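L-Ribose isomerase (Acinetobacter, PDB 4Q0S) catalyses the isomerisation of L-ribose, probably to the ketose L-ribulose, in a cupin barrel that holds a metal ion next to the sugar pocket. Local coordinates at residues 51-56 / 252-257; 83-88 / 232-237; 221-226 / 239-244. All coordinates share one frame; numbering follows the deposited sequence.

Contact 1 (51-56 / 252-257); sequences IVFGAD and TGRLQT. With RB0 (D-ribitol), chain C.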
# COMPACT_ATOMS: atom_id res chain seq x y z
N ILE A 51 5.37 19.50 15.05
CA ILE A 51 4.82 20.42 16.04
C ILE A 51 4.92 19.97 17.49
O ILE A 51 4.63 18.82 17.83
CB ILE A 51 3.33 20.69 15.72
CG1 ILE A 51 3.19 21.16 14.27
CG2 ILE A 51 2.74 21.74 16.67
CD1 ILE A 51 1.75 21.09 13.74
N VAL A 52 5.33 20.88 18.36
CA VAL A 52 5.44 20.62 19.79
C VAL A 52 4.56 21.70 20.42
O VAL A 52 4.81 22.89 20.25
CB VAL A 52 6.90 20.75 20.28
CG1 VAL A 52 6.99 20.44 21.77
CG2 VAL A 52 7.80 19.79 19.49
N PHE A 53 3.52 21.28 21.14
CA PHE A 53 2.57 22.22 21.74
C PHE A 53 2.95 22.80 23.09
O PHE A 53 2.36 22.46 24.12
CB PHE A 53 1.19 21.56 21.84
CG PHE A 53 0.62 21.13 20.51
CD1 PHE A 53 0.88 19.86 20.00
CD2 PHE A 53 -0.18 21.99 19.76
CE1 PHE A 53 0.35 19.45 18.78
CE2 PHE A 53 -0.72 21.60 18.53
CZ PHE A 53 -0.45 20.32 18.04
N GLY A 54 3.92 23.70 23.09
CA GLY A 54 4.33 24.33 24.34
C GLY A 54 5.72 23.97 24.80
O GLY A 54 6.20 22.85 24.59
N ALA A 55 6.37 24.93 25.46
CA ALA A 55 7.72 24.78 25.98
C ALA A 55 7.96 23.53 26.82
O ALA A 55 9.00 22.88 26.68
CB ALA A 55 8.09 26.02 26.79
N ASP A 56 7.02 23.19 27.69
CA ASP A 56 7.20 22.01 28.53
C ASP A 56 6.92 20.70 27.79
O ASP A 56 7.01 19.62 28.37
CB ASP A 56 6.31 22.10 29.77
CG ASP A 56 4.87 22.40 29.44
OD1 ASP A 56 4.30 21.70 28.57
OD2 ASP A 56 4.29 23.32 30.05
N THR A 252 0.67 28.94 21.90
CA THR A 252 1.92 29.59 21.52
C THR A 252 2.85 28.71 20.69
O THR A 252 3.06 28.97 19.50
CB THR A 252 2.68 30.07 22.77
OG1 THR A 252 2.98 28.94 23.61
CG2 THR A 252 1.82 31.05 23.56
N GLY A 253 3.39 27.67 21.31
CA GLY A 253 4.30 26.77 20.62
C GLY A 253 3.75 26.13 19.35
O GLY A 253 4.50 25.52 18.59
N ARG A 254 2.46 26.27 19.12
CA ARG A 254 1.83 25.68 17.95
C ARG A 254 2.37 26.29 16.65
O ARG A 254 2.71 25.57 15.71
CB ARG A 254 0.31 25.88 18.02
CG ARG A 254 -0.51 24.90 17.19
CD ARG A 254 -0.20 24.97 15.70
NE ARG A 254 -1.02 24.05 14.92
CZ ARG A 254 -0.89 23.85 13.61
NH1 ARG A 254 -1.68 22.99 12.99
NH2 ARG A 254 0.04 24.51 12.92
N LEU A 255 2.45 27.62 16.60
CA LEU A 255 2.91 28.32 15.41
C LEU A 255 4.42 28.31 15.14
O LEU A 255 4.87 28.93 14.18
CB LEU A 255 2.41 29.77 15.44
CG LEU A 255 0.89 29.98 15.55
CD1 LEU A 255 0.59 31.46 15.63
CD2 LEU A 255 0.19 29.35 14.35
N GLN A 256 5.19 27.62 15.97
CA GLN A 256 6.64 27.56 15.76
C GLN A 256 7.35 26.52 16.61
O GLN A 256 7.09 26.39 17.80
CB GLN A 256 7.29 28.92 16.03
CG GLN A 256 8.80 28.91 15.82
CD GLN A 256 9.50 30.14 16.37
OE1 GLN A 256 9.25 31.26 15.92
NE2 GLN A 256 10.38 29.93 17.35
N THR A 257 8.27 25.79 15.98
CA THR A 257 9.03 24.76 16.67
C THR A 257 10.47 25.22 16.85
O THR A 257 11.14 25.61 15.89
CB THR A 257 9.05 23.44 15.87
OG1 THR A 257 7.70 23.04 15.58
CG2 THR A 257 9.74 22.34 16.66
C1 RB0 C . -3.94 20.70 14.97
O1 RB0 C . -2.90 21.57 15.37
C2 RB0 C . -4.29 20.95 13.51
O2 RB0 C . -4.99 22.19 13.39
C3 RB0 C . -5.14 19.79 12.95
O3 RB0 C . -5.26 19.93 11.54
C4 RB0 C . -6.53 19.69 13.58
O4 RB0 C . -6.89 20.93 14.16
C5 RB0 C . -6.54 18.59 14.64
O5 RB0 C . -7.87 18.38 15.11
O HOH W 1 5.81 23.64 17.24
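Arg254 and Ile51 bury the most surface here, and they meet methyl to guanidinium. Ile51 CD1 sits over the centre of one face of the Arg254 guanidinium, 3.8 Å from CZ. The nearly extended chi2 of Ile51 (165°) throws that methyl outward to cover the arginine. The Arg254 chain starts with CG opposite the backbone N, turns once at chi2 and runs straight from there, so its aliphatic part travels beside the Phe53 ring, with Arg254 CG 3.6 Å from Phe53 CE2. The ring and the guanidinium are turned steeply against each other, their planes 79° apart. At the far end both NE and NH1 of Arg254 donate to O1 of the bound D-ribitol, NH1 at 3.0 Å from O1, through two bent bonds that grip a single oxygen. NH1 also makes a salt bridge to Glu222, which with the pair of ribitol bonds should fix how the guanidinium is turned.

Thr257, the third large contributor, works through water. Its OG1 lies 3.9 Å from Ile51 CA and accepts a hydrogen bond from a water 2.6 Å away. That water in turn accepts from Val52 N at 3.0 Å and can also donate to Gly253 O at 2.7 Å, bridging two segments that have no direct hydrogen bond between them. Thr257 OG1 also bonds to Gly50 O. Farther along, Gly253 has no side chain and its backbone comes close, its CA 4.4 Å from Gly54 CA.

In the fold, helix 248-254 and the segment that follows lie against outermost strand 50-52. The adjacent antiparallel strand 73-82 supplies Ile76 against both Ile51 and Arg254, and Met74 against Phe53, whose ring also meets Phe245.

Contact 2 (83-88 / 232-237); sequences PAVDGL and APIPSW
Pro83 and Val85 face Pro233, Ile234 and Trp237 mainly through apolar side chains, with no hydrogen bond between the segments. The tightest apolar touch is Pro83 CB on the six-membered part of the indole, 3.6 Å from Trp237 CZ3. It comes in obliquely. The same Pro83 CB also meets Pro233 CG at 3.9 Å, the two prolines crossing at about a right angle. Pro233 CG in turn lies above one face of the Trp237 ring toward its rim, so the two prolines and the indole are packed mutually.

Val85 contributes a single branch. Its chi1 of 158° leaves CG2 opposite the carbonyl carbon, and this methyl drops among three partners of the other segment. CG2 is 3.9 Å from Ile234 CD1 and equally far from Pro233 CB. The indole is a little more distant, with Val85 CG2 4.1 Å from Trp237 CZ2. Beyond the two segments, Trp237 touches the Tyr219 ring and meets the ring of His221 edge-to-face, so that the cluster runs on into the 221-226 segment through His221.

The polar groups bond within their own segment or to the neighbouring subunit. Residues 85-88 form a type II beta turn, closed by Leu88 N to Val85 O at 3.3 Å, with Gly87 at its third position where a positive phi is needed. From the turn and the residue before it, Asp86 OD2 accepts backbone N-H groups of Phe152 and Gly154 of a neighbouring subunit, and the carbonyls of Ala84 and Asp86 accept from Arg195 of that subunit. Phe152 of the same neighbour packs on Pro233. The arrangement is that of two long loops leaving the strands of a cupin barrel, joined by an apolar cluster of Pro83, Val85, Pro233, Ile234 and Trp237 and built into the subunit interface.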
# COMPACT_ATOMS: atom_id res chain seq x y z
N PRO A 83 -8.59 27.87 -0.41
CA PRO A 83 -9.63 28.79 0.07
C PRO A 83 -11.00 28.49 -0.54
O PRO A 83 -12.02 28.63 0.13
CB PRO A 83 -9.10 30.16 -0.35
CG PRO A 83 -7.61 29.98 -0.29
CD PRO A 83 -7.44 28.61 -0.94
N ALA A 84 -11.00 28.07 -1.80
CA ALA A 84 -12.24 27.78 -2.53
C ALA A 84 -13.08 29.06 -2.64
O ALA A 84 -14.31 29.03 -2.58
CB ALA A 84 -13.03 26.69 -1.82
N VAL A 85 -12.39 30.18 -2.82
CA VAL A 85 -13.04 31.48 -2.94
C VAL A 85 -13.44 31.78 -4.37
O VAL A 85 -14.41 32.51 -4.60
CB VAL A 85 -12.11 32.60 -2.41
CG1 VAL A 85 -12.50 33.95 -3.00
CG2 VAL A 85 -12.20 32.66 -0.89
N ASP A 86 -12.70 31.23 -5.33
CA ASP A 86 -13.00 31.45 -6.75
C ASP A 86 -14.35 30.92 -7.17
O ASP A 86 -14.69 29.77 -6.88
CB ASP A 86 -11.92 30.82 -7.63
CG ASP A 86 -10.59 31.52 -7.51
OD1 ASP A 86 -9.87 31.30 -6.51
OD2 ASP A 86 -10.26 32.31 -8.42
N GLY A 87 -15.12 31.75 -7.86
CA GLY A 87 -16.43 31.33 -8.32
C GLY A 87 -17.56 31.58 -7.34
O GLY A 87 -18.72 31.29 -7.65
N LEU A 88 -17.24 32.09 -6.17
CA LEU A 88 -18.25 32.37 -5.16
C LEU A 88 -18.97 33.69 -5.40
O LEU A 88 -18.38 34.65 -5.89
CB LEU A 88 -17.63 32.45 -3.77
CG LEU A 88 -17.22 31.18 -3.03
CD1 LEU A 88 -16.58 31.56 -1.70
CD2 LEU A 88 -18.43 30.30 -2.80
N ALA A 232 -3.82 36.88 0.94
CA ALA A 232 -5.13 36.61 1.53
C ALA A 232 -6.23 36.69 0.47
O ALA A 232 -6.40 37.72 -0.18
CB ALA A 232 -5.42 37.61 2.65
N PRO A 233 -6.99 35.60 0.29
CA PRO A 233 -8.08 35.55 -0.69
C PRO A 233 -9.18 36.56 -0.38
O PRO A 233 -9.83 37.08 -1.29
CB PRO A 233 -8.55 34.11 -0.61
CG PRO A 233 -8.27 33.74 0.82
CD PRO A 233 -6.90 34.33 1.03
N ILE A 234 -9.38 36.81 0.90
CA ILE A 234 -10.38 37.77 1.36
C ILE A 234 -9.72 38.59 2.46
O ILE A 234 -9.02 38.04 3.31
CB ILE A 234 -11.65 37.05 1.90
CG1 ILE A 234 -12.40 36.40 0.74
CG2 ILE A 234 -12.55 38.05 2.62
CD1 ILE A 234 -13.67 35.68 1.15
N PRO A 235 -9.93 39.92 2.44
CA PRO A 235 -9.36 40.84 3.43
C PRO A 235 -9.33 40.32 4.87
O PRO A 235 -8.26 40.16 5.45
CB PRO A 235 -10.22 42.08 3.27
CG PRO A 235 -10.44 42.10 1.79
CD PRO A 235 -10.78 40.65 1.49
N SER A 236 -10.51 40.07 5.43
CA SER A 236 -10.63 39.59 6.81
C SER A 236 -9.73 38.39 7.13
O SER A 236 -9.19 38.30 8.23
CB SER A 236 -12.08 39.23 7.12
OG SER A 236 -12.54 38.17 6.30
N TRP A 237 -9.59 37.47 6.18
CA TRP A 237 -8.77 36.28 6.39
C TRP A 237 -7.36 36.60 6.88
O TRP A 237 -6.72 35.77 7.53
CB TRP A 237 -8.67 35.48 5.09
CG TRP A 237 -9.95 34.80 4.69
CD1 TRP A 237 -11.22 35.29 4.82
CD2 TRP A 237 -10.07 33.53 4.04
NE1 TRP A 237 -12.12 34.41 4.28
CE2 TRP A 237 -11.45 33.32 3.79
CE3 TRP A 237 -9.15 32.55 3.63
CZ2 TRP A 237 -11.93 32.18 3.15
CZ3 TRP A 237 -9.63 31.41 2.99
CH2 TRP A 237 -11.01 31.24 2.75

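Contact 3 (221-226 / 239-244); sequences HEPTEA and GMHDND. With NCO (cobalt hexammine(III)), chain E.
Asn243 ND2 donates to Glu222 OE2 in a short, almost straight bond, 2.6 Å with an N-H...O angle of 170°. The acceptor lies in the amide plane and offers its anti lone pair, while carboxylate and amide planes stand nearly perpendicular, 86° apart. Besides this amide and Arg254, OE2 has a weak hydrogen bond to O2 of the bound ribitol, consistent with Asn243 orienting a carboxylate of the sugar pocket.

The backbones join less firmly: Asp242 N reaches His221 O at 3.3 Å in a weak bond. A water reinforces the pair, accepting from His221 N and donating to Asp242 OD2. Asp242 OD1 forms a salt bridge with Arg121. The carbonyl of Asp242 receives ND1 of His119, a cobalt ligand, making this residue part of the metal's second shell. At the segment's end, Asp244 OD1 takes two ammines, N3 and N4, of a cobalt hexammine.

Both segments belong to the connection between strands 211-217 and 244-245 of the cupin barrel, folded back on itself. Pro223 centres an inverse gamma turn, with Thr224 N 2.6 Å from Glu222 O.

Outside this polar row, Met240 SD sits over one face of the His221 imidazole, 3.8 Å from its centroid, in a sulfur-aromatic contact. Met240 CG and then SD run extended (chi1 and chi2 both -176°), which carries the sulfur over the ring. Asp242 CB lies at the imidazole's edge, while His221 NE2 bonds to Glu97 O. Pro223 CD rests 3.5 Å from Met240 O and approaches the edge of the His241 ring.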
# COMPACT_ATOMS: atom_id res chain seq x y z
N HIS A 221 -7.14 28.20 8.87
CA HIS A 221 -6.66 29.56 9.11
C HIS A 221 -5.57 29.50 10.19
O HIS A 221 -5.88 29.42 11.38
CB HIS A 221 -7.79 30.47 9.60
CG HIS A 221 -8.95 30.56 8.66
ND1 HIS A 221 -8.94 31.36 7.54
CD2 HIS A 221 -10.15 29.94 8.66
CE1 HIS A 221 -10.08 31.23 6.89
NE2 HIS A 221 -10.84 30.37 7.55
N GLU A 222 -4.31 29.52 9.77
CA GLU A 222 -3.20 29.46 10.72
C GLU A 222 -1.99 30.25 10.27
O GLU A 222 -1.25 29.82 9.38
CB GLU A 222 -2.78 28.00 10.93
CG GLU A 222 -3.87 27.10 11.49
CD GLU A 222 -3.41 25.65 11.61
OE1 GLU A 222 -2.98 25.08 10.58
OE2 GLU A 222 -3.48 25.09 12.72
N PRO A 223 -1.77 31.44 10.86
CA PRO A 223 -0.61 32.27 10.50
C PRO A 223 0.67 31.65 11.06
O PRO A 223 1.42 32.30 11.79
CB PRO A 223 -0.94 33.62 11.15
CG PRO A 223 -2.45 33.63 11.17
CD PRO A 223 -2.76 32.23 11.62
N THR A 224 0.91 30.39 10.71
CA THR A 224 2.08 29.65 11.18
C THR A 224 3.41 30.15 10.62
O THR A 224 3.50 31.26 10.09
CB THR A 224 1.96 28.14 10.85
OG1 THR A 224 1.94 27.96 9.43
CG2 THR A 224 0.68 27.56 11.44
N GLU A 225 4.43 29.30 10.74
CA GLU A 225 5.77 29.61 10.26
C GLU A 225 5.90 29.33 8.77
O GLU A 225 6.55 30.09 8.04
CB GLU A 225 6.80 28.78 11.04
CG GLU A 225 7.98 29.56 11.59
CD GLU A 225 8.90 30.10 10.50
OE1 GLU A 225 8.44 30.91 9.67
OE2 GLU A 225 10.09 29.71 10.48
N ALA A 226 5.29 28.25 8.31
CA ALA A 226 5.34 27.88 6.90
C ALA A 226 4.23 28.57 6.12
O ALA A 226 4.11 28.39 4.90
CB ALA A 226 5.21 26.37 6.75
N GLY A 239 -4.34 37.43 8.91
CA GLY A 239 -4.05 37.34 10.33
C GLY A 239 -5.06 36.54 11.13
O GLY A 239 -4.84 36.22 12.30
N MET A 240 -6.19 36.23 10.50
CA MET A 240 -7.26 35.47 11.14
C MET A 240 -6.75 34.17 11.76
O MET A 240 -6.04 33.39 11.11
CB MET A 240 -8.34 35.16 10.12
CG MET A 240 -9.56 34.45 10.68
SD MET A 240 -10.70 34.04 9.35
CE MET A 240 -11.35 35.66 8.93
N HIS A 241 -7.11 33.93 13.02
CA HIS A 241 -6.70 32.71 13.71
C HIS A 241 -7.95 31.88 13.98
O HIS A 241 -9.02 32.42 14.29
CB HIS A 241 -6.00 33.03 15.04
CG HIS A 241 -5.36 31.84 15.68
ND1 HIS A 241 -4.44 31.05 15.02
CD2 HIS A 241 -5.49 31.31 16.92
CE1 HIS A 241 -4.03 30.09 15.82
NE2 HIS A 241 -4.65 30.22 16.98
N ASP A 242 -7.82 30.56 13.85
CA ASP A 242 -8.95 29.66 14.05
C ASP A 242 -8.61 28.48 14.94
O ASP A 242 -9.24 27.42 14.85
CB ASP A 242 -9.46 29.18 12.69
CG ASP A 242 -10.80 28.50 12.77
OD1 ASP A 242 -11.73 29.08 13.38
OD2 ASP A 242 -10.94 27.39 12.22
N ASN A 243 -7.61 28.64 15.79
CA ASN A 243 -7.22 27.58 16.72
C ASN A 243 -7.40 28.11 18.13
O ASN A 243 -6.89 29.18 18.48
CB ASN A 243 -5.76 27.17 16.54
CG ASN A 243 -5.52 26.41 15.25
OD1 ASN A 243 -6.43 25.79 14.70
ND2 ASN A 243 -4.28 26.45 14.76
N ASP A 244 -8.13 27.36 18.95
CA ASP A 244 -8.37 27.76 20.33
C ASP A 244 -8.05 26.57 21.22
O ASP A 244 -8.90 25.72 21.46
CB ASP A 244 -9.83 28.16 20.51
CG ASP A 244 -10.07 28.95 21.79
OD1 ASP A 244 -9.39 28.68 22.81
OD2 ASP A 244 -10.95 29.84 21.78
CO NCO E . -7.82 30.16 25.95
N1 NCO E . -9.16 31.24 25.42
N2 NCO E . -6.77 31.60 26.22
N3 NCO E . -8.87 28.71 25.67
N4 NCO E . -7.23 30.07 24.24
N5 NCO E . -8.40 30.25 27.65
N6 NCO E . -6.46 29.09 26.48
O HOH W 2 -9.07 27.08 10.13

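Overall arrangement
From the N terminus, the chain enters contact 1 at 51-56, at the end of edge strand 50-52 and beyond, and closes that loop only at 252-257, including the end of the 248-254 range. Nearly the whole barrel lies between, so contacts 2 and 3 nest within it. After strand 73-82 the loop 83-88 opens contact 2, closed only at 232-237. Before that, 221-226 has begun contact 3, completed at 239-244, so contacts 2 and 3 cross. They touch where Trp237 packs on His221, while contact 3 joins contact 1 around Arg254 and Leu255. Contacts 1 and 3 both contribute residues to the sugar pocket; contact 2 lies at a subunit interface, its centre about 28 Å from that of contact 1.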